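Long-range contacts in uncharacterized protein (Bacteroides ovatus CL02T12C04, PDB 6PTM), which probably acts as an exo-carrageenase of glycoside hydrolase family 42, trimming sulfated galactose-based carrageenan chains from their ends: residues 390-395 / 418-423; 463-468 / 500-505; 564-569 / 614-619; 641-646 / 668-673. All blocks are in the same frame, centred on the assembly; numbering follows the deposited sequence.

Contact 1. Residues 390-395 / 418-423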
# COMPACT_ATOMS: atom_id res chain seq x y z
N LYS A 390 -5.04 -17.47 4.76
CA LYS A 390 -4.41 -16.18 5.07
C LYS A 390 -5.44 -15.11 4.70
O LYS A 390 -6.02 -15.20 3.62
CB LYS A 390 -3.07 -16.09 4.34
CG LYS A 390 -2.07 -17.19 4.64
CD LYS A 390 -0.68 -16.60 4.47
CE LYS A 390 0.48 -17.51 4.13
NZ LYS A 390 0.17 -18.94 4.12
N THR A 391 -5.67 -14.16 5.60
CA THR A 391 -6.63 -13.08 5.37
C THR A 391 -5.89 -11.76 5.24
O THR A 391 -4.81 -11.58 5.85
CB THR A 391 -7.73 -13.05 6.44
OG1 THR A 391 -7.15 -12.66 7.69
CG2 THR A 391 -8.42 -14.39 6.55
N HIS A 392 -6.56 -10.84 4.56
CA HIS A 392 -6.19 -9.43 4.49
C HIS A 392 -7.42 -8.62 4.14
O HIS A 392 -8.46 -9.18 3.79
CB HIS A 392 -5.04 -9.23 3.47
CG HIS A 392 -5.30 -9.86 2.15
ND1 HIS A 392 -5.74 -9.14 1.06
CD2 HIS A 392 -5.12 -11.13 1.74
CE1 HIS A 392 -5.86 -9.95 0.03
NE2 HIS A 392 -5.47 -11.20 0.42
N ILE A 393 -7.23 -7.31 4.19
CA ILE A 393 -8.30 -6.31 3.99
C ILE A 393 -7.77 -5.25 3.02
O ILE A 393 -6.60 -4.81 3.18
CB ILE A 393 -8.70 -5.75 5.37
CG1 ILE A 393 -9.08 -6.86 6.35
CG2 ILE A 393 -9.80 -4.71 5.26
CD1 ILE A 393 -9.01 -6.40 7.82
N LYS A 394 -8.60 -4.83 2.06
CA LYS A 394 -8.18 -3.76 1.11
C LYS A 394 -8.34 -2.40 1.82
O LYS A 394 -9.29 -1.64 1.54
CB LYS A 394 -8.96 -3.85 -0.20
CG LYS A 394 -8.54 -2.80 -1.22
CD LYS A 394 -9.44 -2.71 -2.40
CE LYS A 394 -9.44 -3.98 -3.23
NZ LYS A 394 -10.25 -3.83 -4.47
N ILE A 395 -7.44 -2.14 2.75
CA ILE A 395 -7.48 -0.93 3.61
C ILE A 395 -6.95 0.25 2.80
O ILE A 395 -5.89 0.10 2.18
CB ILE A 395 -6.66 -1.12 4.89
CG1 ILE A 395 -7.27 -2.21 5.78
CG2 ILE A 395 -6.52 0.20 5.61
CD1 ILE A 395 -6.28 -2.70 6.82
N SER A 418 -3.94 -9.66 10.35
CA SER A 418 -3.91 -10.20 8.98
C SER A 418 -2.63 -10.99 8.71
O SER A 418 -1.56 -10.51 9.05
CB SER A 418 -4.03 -9.08 7.99
OG SER A 418 -5.33 -8.53 7.97
N GLU A 419 -2.77 -12.17 8.11
CA GLU A 419 -1.62 -13.02 7.69
C GLU A 419 -0.86 -12.32 6.54
O GLU A 419 0.33 -12.56 6.42
CB GLU A 419 -2.08 -14.43 7.35
CG GLU A 419 -2.66 -15.17 8.54
CD GLU A 419 -4.01 -14.70 9.07
OE1 GLU A 419 -4.82 -14.16 8.29
OE2 GLU A 419 -4.23 -14.87 10.27
N ILE A 420 -1.58 -11.59 5.69
CA ILE A 420 -1.01 -10.82 4.54
C ILE A 420 -1.34 -9.34 4.77
O ILE A 420 -2.45 -9.08 5.19
CB ILE A 420 -1.57 -11.35 3.20
CG1 ILE A 420 -1.09 -12.76 2.86
CG2 ILE A 420 -1.32 -10.38 2.07
CD1 ILE A 420 -1.83 -13.41 1.72
N ILE A 421 -0.40 -8.43 4.54
CA ILE A 421 -0.65 -6.97 4.70
C ILE A 421 -1.44 -6.52 3.47
O ILE A 421 -0.85 -6.43 2.39
CB ILE A 421 0.64 -6.18 4.90
CG1 ILE A 421 1.43 -6.71 6.09
CG2 ILE A 421 0.34 -4.71 5.05
CD1 ILE A 421 2.81 -6.14 6.19
N GLY A 422 -2.73 -6.30 3.64
CA GLY A 422 -3.60 -5.78 2.57
C GLY A 422 -3.63 -4.27 2.59
O GLY A 422 -3.51 -3.67 3.71
N ASN A 423 -3.80 -3.69 1.40
CA ASN A 423 -4.07 -2.25 1.20
C ASN A 423 -4.40 -2.00 -0.27
O ASN A 423 -4.21 -2.90 -1.06
CB ASN A 423 -2.89 -1.36 1.60
CG ASN A 423 -1.62 -1.71 0.87
OD1 ASN A 423 -1.40 -1.25 -0.25
ND2 ASN A 423 -0.77 -2.52 1.46
O HOH W 1 -7.56 -9.96 8.47
O HOH W 2 -4.88 -6.39 5.83

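Contact 2. Residues 463-468 / 500-505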
# COMPACT_ATOMS: atom_id res chain seq x y z
N ASP A 463 7.12 -9.58 8.95
CA ASP A 463 7.39 -10.93 8.39
C ASP A 463 6.22 -11.45 7.55
O ASP A 463 5.97 -12.69 7.53
CB ASP A 463 7.77 -11.91 9.52
CG ASP A 463 9.04 -11.47 10.24
OD1 ASP A 463 9.86 -10.74 9.63
OD2 ASP A 463 9.18 -11.81 11.42
N LYS A 464 5.58 -10.57 6.82
CA LYS A 464 4.38 -10.84 6.00
C LYS A 464 4.54 -10.29 4.60
O LYS A 464 5.18 -9.25 4.39
CB LYS A 464 3.12 -10.23 6.62
CG LYS A 464 2.74 -10.82 7.96
CD LYS A 464 1.60 -10.05 8.63
CE LYS A 464 1.31 -10.56 10.02
NZ LYS A 464 0.32 -9.69 10.68
N VAL A 465 4.01 -11.05 3.65
CA VAL A 465 3.78 -10.59 2.27
C VAL A 465 2.86 -9.37 2.34
O VAL A 465 1.92 -9.34 3.13
CB VAL A 465 3.23 -11.76 1.44
CG1 VAL A 465 2.47 -11.35 0.18
CG2 VAL A 465 4.36 -12.72 1.13
N MET A 466 3.13 -8.40 1.49
CA MET A 466 2.24 -7.25 1.31
C MET A 466 1.58 -7.31 -0.08
O MET A 466 2.29 -7.34 -1.10
CB MET A 466 2.98 -5.93 1.51
CG MET A 466 2.04 -4.74 1.39
SD MET A 466 2.95 -3.16 1.26
CE MET A 466 3.59 -3.06 2.93
N PHE A 467 0.25 -7.24 -0.10
CA PHE A 467 -0.57 -7.41 -1.32
C PHE A 467 -1.44 -6.18 -1.50
O PHE A 467 -2.37 -6.00 -0.73
CB PHE A 467 -1.40 -8.69 -1.22
CG PHE A 467 -2.11 -9.08 -2.50
CD1 PHE A 467 -1.83 -8.48 -3.72
CD2 PHE A 467 -3.08 -10.07 -2.46
CE1 PHE A 467 -2.50 -8.87 -4.87
CE2 PHE A 467 -3.72 -10.47 -3.62
CZ PHE A 467 -3.46 -9.85 -4.81
N ASN A 468 -1.07 -5.32 -2.44
CA ASN A 468 -1.89 -4.17 -2.88
C ASN A 468 -2.90 -4.68 -3.90
O ASN A 468 -2.50 -4.97 -5.02
CB ASN A 468 -1.03 -3.03 -3.42
CG ASN A 468 -1.85 -1.79 -3.67
OD1 ASN A 468 -3.04 -1.87 -3.99
ND2 ASN A 468 -1.18 -0.63 -3.59
N GLY A 500 8.24 -2.59 1.06
CA GLY A 500 7.60 -3.85 1.49
C GLY A 500 6.64 -4.47 0.49
O GLY A 500 6.26 -5.61 0.70
N LEU A 501 6.24 -3.75 -0.54
CA LEU A 501 5.25 -4.30 -1.50
C LEU A 501 5.77 -5.59 -2.15
O LEU A 501 6.89 -5.59 -2.73
CB LEU A 501 4.95 -3.25 -2.55
CG LEU A 501 3.92 -3.65 -3.61
CD1 LEU A 501 2.58 -3.99 -2.95
CD2 LEU A 501 3.79 -2.50 -4.59
N THR A 502 4.93 -6.62 -2.16
CA THR A 502 5.28 -7.96 -2.69
C THR A 502 4.49 -8.25 -3.96
O THR A 502 5.03 -8.86 -4.86
CB THR A 502 5.07 -9.10 -1.69
OG1 THR A 502 5.30 -8.68 -0.35
CG2 THR A 502 5.98 -10.26 -2.01
N ALA A 503 3.22 -7.88 -4.01
CA ALA A 503 2.33 -8.20 -5.13
C ALA A 503 1.34 -7.07 -5.30
O ALA A 503 0.94 -6.49 -4.28
CB ALA A 503 1.62 -9.50 -4.87
N THR A 504 0.92 -6.83 -6.53
CA THR A 504 -0.02 -5.75 -6.89
C THR A 504 -1.00 -6.27 -7.94
O THR A 504 -0.53 -6.78 -8.97
CB THR A 504 0.66 -4.51 -7.44
OG1 THR A 504 1.70 -4.16 -6.51
CG2 THR A 504 -0.33 -3.37 -7.62
N GLN A 505 -2.29 -6.12 -7.68
CA GLN A 505 -3.32 -6.14 -8.74
C GLN A 505 -3.56 -4.67 -9.08
O GLN A 505 -4.21 -4.01 -8.24
CB GLN A 505 -4.60 -6.84 -8.29
CG GLN A 505 -5.56 -6.99 -9.46
CD GLN A 505 -6.83 -7.71 -9.10
OE1 GLN A 505 -7.41 -7.51 -8.03
NE2 GLN A 505 -7.26 -8.57 -10.00
O HOH W 3 6.23 -7.13 2.99

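Contact 3. Residues 564-569 / 614-619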
# COMPACT_ATOMS: atom_id res chain seq x y z
N LEU A 564 15.45 3.95 13.92
CA LEU A 564 14.72 5.05 14.56
C LEU A 564 13.24 4.74 14.41
O LEU A 564 12.78 4.48 13.24
CB LEU A 564 15.12 6.38 13.92
CG LEU A 564 16.58 6.79 14.10
CD1 LEU A 564 16.90 7.99 13.24
CD2 LEU A 564 16.89 7.09 15.57
N ARG A 565 12.54 4.73 15.54
CA ARG A 565 11.08 4.49 15.57
C ARG A 565 10.36 5.74 16.06
O ARG A 565 10.64 6.20 17.19
CB ARG A 565 10.77 3.29 16.46
CG ARG A 565 11.43 2.01 15.99
CD ARG A 565 11.23 1.71 14.51
NE ARG A 565 11.77 0.38 14.26
CZ ARG A 565 11.08 -0.75 14.35
NH1 ARG A 565 9.77 -0.76 14.61
NH2 ARG A 565 11.67 -1.88 14.06
N ILE A 566 9.44 6.24 15.26
CA ILE A 566 8.59 7.39 15.65
C ILE A 566 7.46 6.82 16.47
O ILE A 566 6.74 5.98 15.93
CB ILE A 566 8.10 8.13 14.40
CG1 ILE A 566 9.28 8.74 13.65
CG2 ILE A 566 7.05 9.16 14.72
CD1 ILE A 566 8.88 9.22 12.31
N PHE A 567 7.25 7.33 17.69
CA PHE A 567 6.13 6.87 18.55
C PHE A 567 4.78 7.32 17.99
O PHE A 567 4.60 8.49 17.63
CB PHE A 567 6.26 7.34 20.00
CG PHE A 567 5.40 6.53 20.91
CD1 PHE A 567 4.17 6.99 21.32
CD2 PHE A 567 5.77 5.24 21.25
CE1 PHE A 567 3.36 6.20 22.13
CE2 PHE A 567 4.94 4.42 22.00
CZ PHE A 567 3.75 4.93 22.47
N TYR A 568 3.86 6.36 17.88
CA TYR A 568 2.48 6.59 17.38
C TYR A 568 1.51 6.10 18.46
O TYR A 568 1.67 4.99 19.02
CB TYR A 568 2.19 5.91 16.04
CG TYR A 568 0.75 6.03 15.62
CD1 TYR A 568 0.30 7.20 15.03
CD2 TYR A 568 -0.19 5.05 15.88
CE1 TYR A 568 -1.03 7.38 14.72
CE2 TYR A 568 -1.53 5.21 15.53
CZ TYR A 568 -1.96 6.39 14.98
OH TYR A 568 -3.27 6.59 14.61
N THR A 569 0.50 6.89 18.77
CA THR A 569 -0.61 6.43 19.65
C THR A 569 -1.94 7.00 19.17
O THR A 569 -2.01 8.20 18.86
CB THR A 569 -0.40 6.79 21.12
OG1 THR A 569 -1.56 6.30 21.82
CG2 THR A 569 -0.14 8.26 21.35
N ALA A 614 16.74 4.09 18.97
CA ALA A 614 16.00 5.15 19.67
C ALA A 614 14.54 5.20 19.22
O ALA A 614 14.28 4.89 18.05
CB ALA A 614 16.67 6.49 19.45
N ILE A 615 13.68 5.63 20.15
CA ILE A 615 12.29 6.07 19.88
C ILE A 615 12.28 7.60 19.94
O ILE A 615 12.80 8.21 20.91
CB ILE A 615 11.34 5.39 20.88
CG1 ILE A 615 11.32 3.87 20.67
CG2 ILE A 615 9.94 6.02 20.84
CD1 ILE A 615 10.55 3.10 21.76
N VAL A 616 11.62 8.22 18.96
CA VAL A 616 11.42 9.69 18.98
C VAL A 616 9.95 9.92 19.31
O VAL A 616 9.11 9.19 18.78
CB VAL A 616 11.90 10.37 17.69
CG1 VAL A 616 13.34 10.02 17.40
CG2 VAL A 616 11.04 10.07 16.49
N VAL A 617 9.67 10.85 20.22
CA VAL A 617 8.29 11.20 20.63
C VAL A 617 8.09 12.69 20.35
O VAL A 617 8.75 13.53 21.01
CB VAL A 617 7.99 10.84 22.10
CG1 VAL A 617 6.53 11.16 22.41
CG2 VAL A 617 8.31 9.39 22.41
N TYR A 618 7.26 12.98 19.36
CA TYR A 618 7.09 14.32 18.77
C TYR A 618 5.62 14.67 18.76
O TYR A 618 4.83 13.86 18.20
CB TYR A 618 7.64 14.37 17.34
CG TYR A 618 7.51 15.69 16.63
CD1 TYR A 618 8.25 16.80 17.01
CD2 TYR A 618 6.65 15.82 15.55
CE1 TYR A 618 8.13 18.00 16.33
CE2 TYR A 618 6.52 17.01 14.86
CZ TYR A 618 7.30 18.09 15.23
OH TYR A 618 7.15 19.23 14.52
N LYS A 619 5.29 15.83 19.35
CA LYS A 619 3.94 16.44 19.35
C LYS A 619 2.87 15.37 19.61
O LYS A 619 1.85 15.32 18.89
CB LYS A 619 3.74 17.19 18.04
CG LYS A 619 4.55 18.48 17.90
CD LYS A 619 3.88 19.47 16.94
CE LYS A 619 3.99 20.91 17.37
NZ LYS A 619 5.39 21.32 17.26
O HOH W 4 6.05 10.90 17.78

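Contact 4. Residues 641-646 / 668-673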
# COMPACT_ATOMS: atom_id res chain seq x y z
N VAL A 641 15.26 7.31 24.47
CA VAL A 641 14.02 8.02 24.10
C VAL A 641 14.35 9.50 23.96
O VAL A 641 14.95 10.08 24.89
CB VAL A 641 12.90 7.79 25.11
CG1 VAL A 641 11.69 8.62 24.75
CG2 VAL A 641 12.53 6.32 25.25
N ILE A 642 13.95 10.06 22.81
CA ILE A 642 14.14 11.50 22.47
C ILE A 642 12.75 12.10 22.39
O ILE A 642 11.96 11.65 21.55
CB ILE A 642 14.94 11.69 21.17
CG1 ILE A 642 16.32 11.04 21.25
CG2 ILE A 642 15.04 13.17 20.82
CD1 ILE A 642 16.92 10.72 19.92
N ILE A 643 12.46 13.04 23.27
CA ILE A 643 11.08 13.56 23.47
C ILE A 643 11.13 15.07 23.47
O ILE A 643 12.17 15.63 23.95
CB ILE A 643 10.43 12.98 24.74
CG1 ILE A 643 8.94 13.34 24.83
CG2 ILE A 643 11.16 13.39 26.01
CD1 ILE A 643 8.17 12.42 25.75
N ASP A 644 10.09 15.69 22.91
CA ASP A 644 9.97 17.16 22.86
C ASP A 644 9.34 17.63 24.17
O ASP A 644 9.17 16.81 25.07
CB ASP A 644 9.28 17.66 21.59
CG ASP A 644 7.83 17.28 21.43
OD1 ASP A 644 7.27 16.75 22.38
OD2 ASP A 644 7.27 17.50 20.33
N ASN A 645 9.06 18.92 24.30
CA ASN A 645 8.51 19.52 25.55
C ASN A 645 6.99 19.33 25.59
O ASN A 645 6.43 19.41 26.66
CB ASN A 645 8.92 20.99 25.69
CG ASN A 645 10.40 21.13 25.96
OD1 ASN A 645 11.11 21.78 25.20
ND2 ASN A 645 10.88 20.46 27.00
N GLU A 646 6.36 19.01 24.46
CA GLU A 646 4.89 19.02 24.34
C GLU A 646 4.31 17.61 24.56
O GLU A 646 3.10 17.54 24.78
CB GLU A 646 4.45 19.51 22.96
CG GLU A 646 5.16 20.77 22.47
CD GLU A 646 4.66 21.15 21.08
OE1 GLU A 646 3.45 21.14 20.89
OE2 GLU A 646 5.48 21.39 20.18
N LEU A 668 17.21 9.40 28.36
CA LEU A 668 15.98 10.18 28.12
C LEU A 668 16.36 11.62 27.76
O LEU A 668 16.79 12.37 28.64
CB LEU A 668 15.06 10.11 29.33
CG LEU A 668 13.82 11.00 29.27
CD1 LEU A 668 12.88 10.57 28.12
CD2 LEU A 668 13.11 10.95 30.61
N ILE A 669 16.22 11.97 26.49
CA ILE A 669 16.80 13.22 25.95
C ILE A 669 15.64 14.12 25.57
O ILE A 669 14.81 13.77 24.68
CB ILE A 669 17.77 12.93 24.79
CG1 ILE A 669 18.87 11.97 25.27
CG2 ILE A 669 18.34 14.22 24.22
CD1 ILE A 669 19.84 11.49 24.19
N VAL A 670 15.61 15.29 26.19
CA VAL A 670 14.55 16.29 25.95
C VAL A 670 15.08 17.30 24.95
O VAL A 670 16.18 17.79 25.13
CB VAL A 670 14.06 16.93 27.26
CG1 VAL A 670 12.88 17.86 27.04
CG2 VAL A 670 13.76 15.82 28.27
N VAL A 671 14.30 17.61 23.92
CA VAL A 671 14.71 18.52 22.83
C VAL A 671 13.56 19.50 22.59
O VAL A 671 12.44 19.23 23.06
CB VAL A 671 15.08 17.75 21.55
CG1 VAL A 671 16.19 16.75 21.80
CG2 VAL A 671 13.88 17.05 20.93
N SER A 672 13.84 20.61 21.91
CA SER A 672 12.89 21.74 21.74
C SER A 672 12.50 21.90 20.28
O SER A 672 11.46 22.52 20.03
CB SER A 672 13.49 23.01 22.31
OG SER A 672 13.76 22.82 23.69
N THR A 673 13.33 21.42 19.34
CA THR A 673 13.11 21.63 17.89
C THR A 673 13.25 20.31 17.13
O THR A 673 13.94 19.40 17.61
CB THR A 673 14.08 22.66 17.29
OG1 THR A 673 15.38 22.07 17.31
CG2 THR A 673 14.08 23.97 18.04

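Contact 1. Residues 390-395 / 418-423
A bend at chi2 (70°) folds the carboxylate of Glu419 back toward the start of strand 391-394, while Thr391 holds OG1 between its backbone N and carbonyl carbon (chi1 68°), letting hydroxyl and amide address the same oxygen. Glu419 OE1 accepts from Thr391 N at 2.8 Å, on the anti side and slightly out of the carboxylate plane; Thr391 OG1 donates to Glu419 OE1 at 2.8 Å, nearly along the C-O axis. Two donors on one oxygen help to fix the rotation of the carboxylate. The carbonyl of Thr391 answers with a nearly straight bond from Ile420 N (3.2 Å to Thr391 O).

Farther along, water takes over from direct backbone pairing. One molecule accepts from both Ile393 N (3.0 Å) and Gly422 N (3.1 Å) and donates to Ser418 OG; another links Ser418 OG with Thr391 OG1. Ser418 OG also hydrogen-bonds to Leu414 O of helix 411-417. Because Gly422 lacks a side chain, Ile393 O can come within 3.2 Å of Gly422 CA in a CA-H...O contact. The His392 ring runs beside Ile420, CD2 lying 3.8 Å from Ile420 CB, and its NE2 bonds to Leu286 O.

These are neighbouring strands, fifth and sixth, of a (beta/alpha)8 barrel. Strand 288-292 flanks 391-394, strand 466-471 flanks 421-423, Leu414 packs on Ile393 and Ile395, and helix 448-460 receives Ile421.

Contact 2. Residues 463-468 / 500-505
Strands 466-468 and 503-505 run parallel, their axes 4.7 Å apart at the closest and inclined by 16°, with Phe467 paired to Ala503 and Asn468 to Thr504. They are the seventh and eighth strands of the (beta/alpha)8 barrel, joined through helix 486-498 in a beta-alpha-beta unit. A side chain opens the pairing: Met466 N donates to Thr502 OG1 (2.9 Å), nearly straight. The hydroxyl reaches that amide with OG1 beside its own backbone N, at an unusual chi1 of -32°. Met466 O is gripped by two consecutive amides, Thr502 N in the carbonyl plane on a lone pair and Ala503 N nearly along the C=O axis. Regular parallel pairing then follows, from Asn468 N to Ala503 O and from Gln505 N to Asn468 O.

Gly500 ends that helix in a Schellman motif. The extended Met466 chain (chi1 -177°) lays SD 3.8 Å from Leu501 CA, and a bend at chi3 turns CE toward Gly500. A water ties this end together, donating to Lys464 O and Gly500 O. On the Ala503 face, the Phe467 ring turns its edge to the partner strand: CD1 lies 3.8 Å from Ala503 CB and, in the ring plane, 3.5 Å from Ala503 O.

Contact 3. Residues 564-569 / 614-619
Phe567 meets the 614-617 strand through the root of its side chain. Its CB sits 3.6 Å from Val616 O, 3.8 Å from Val617 CG2 and 4.0 Å from Ile615 CG2, a seat made of one carbonyl and two methyls. With chi1 at -162°, CG lies roughly anti to the backbone N, and the ring beyond it slants past the same two methyls, its far end leading away from the partner strand; the side chain also touches Ala600 of strand 597-600. On the other side of the sheet Ile566 CG1 and Val616 CG2 come to 3.6 Å as their side chains cross at a slant. Next to them, Leu564 CD2 rests 3.9 Å from Ala614 CB.

The parallel register is set by three backbone bonds: Arg565 N to Ala614 O, Val616 N to Arg565 O, and Phe567 N to Val616 O, the last at 2.8 Å. Past them the chains part, and a water donates to Phe567 O and accepts from Tyr618 N. This is the interior of a five-stranded parallel sheet in the flavodoxin-like order 2-1-3-4-5, flanked by helices, probably the counterpart of the alpha/beta domain in other GH42 enzymes.

Arg565 directs its guanidinium outside the pair, NE to Lys562 O and NH1 to Phe599 O. All three direct hydrogen bonds between the segments are main-chain to main-chain, with hydrocarbon packed on both faces of the sheet.

Contact 4. Residues 641-646 / 668-673
Leu668 CD1 lodges against two residues of the neighbouring strand, 4.1 Å from Val641 CG1 and 3.9 Å from Ile643 CG2. Val641 and Leu668 run alongside each other in the same direction, whereas Ile643 slants across. On the face bearing Ile642 and Ile669, Ile642 CG2 meets Val671 CG1 at 3.9 Å. Three backbone bonds keep these groups in step: Ile669 N to Val641 O, Ile643 N to Ile669 O, and Val671 N to Ile643 O.

The pair forms one margin of the five-stranded parallel sheet of a flavodoxin-like alpha/beta domain, with 667-670 as its outermost strand in the chain. Where the strands give way to loops, Asn645 spans the gap with both ends of its amide. Its OD1 accepts from Ser672 OG (3.2 Å) in the carbonyl plane, while ND2 comes 3.3 Å from Val670 CG1, the two side chains set nearly perpendicular.

An Asx turn shapes the loop that carries Asn645: Glu646 N donates to Asp644 OD1 (3.2 Å) from above the carboxylate plane, and OD1 also bonds to Ser647 OG. On the partner side, Thr673 N-caps helix 674-687, whose Glu676 and Met677 touch Val671, and helix 625-636 packs on Val641.

The four contacts fall into two pairs, each within one sheet. Contacts 1 and 2, centres 9 Å apart, meet through adjacent barrel strands: Ile421 O and Phe467 N lie 2.8 Å apart, and Ser418 O and Lys464 NZ 2.6 Å. Contacts 3 and 4, centres 10 Å apart, are joined by Val617 N and Ile642 O at 2.8 Å, with Lys619 N reaching Asp644 OD2. Between the pairs, contact 3 stays about 25 Å, centre to centre, from contacts 1 and 2. In enzymes of this clan the active site lies at the C-terminal ends of the barrel strands, making contacts 1 and 2 probably part of its framework; contacts 3 and 4 belong to the separate alpha/beta domain.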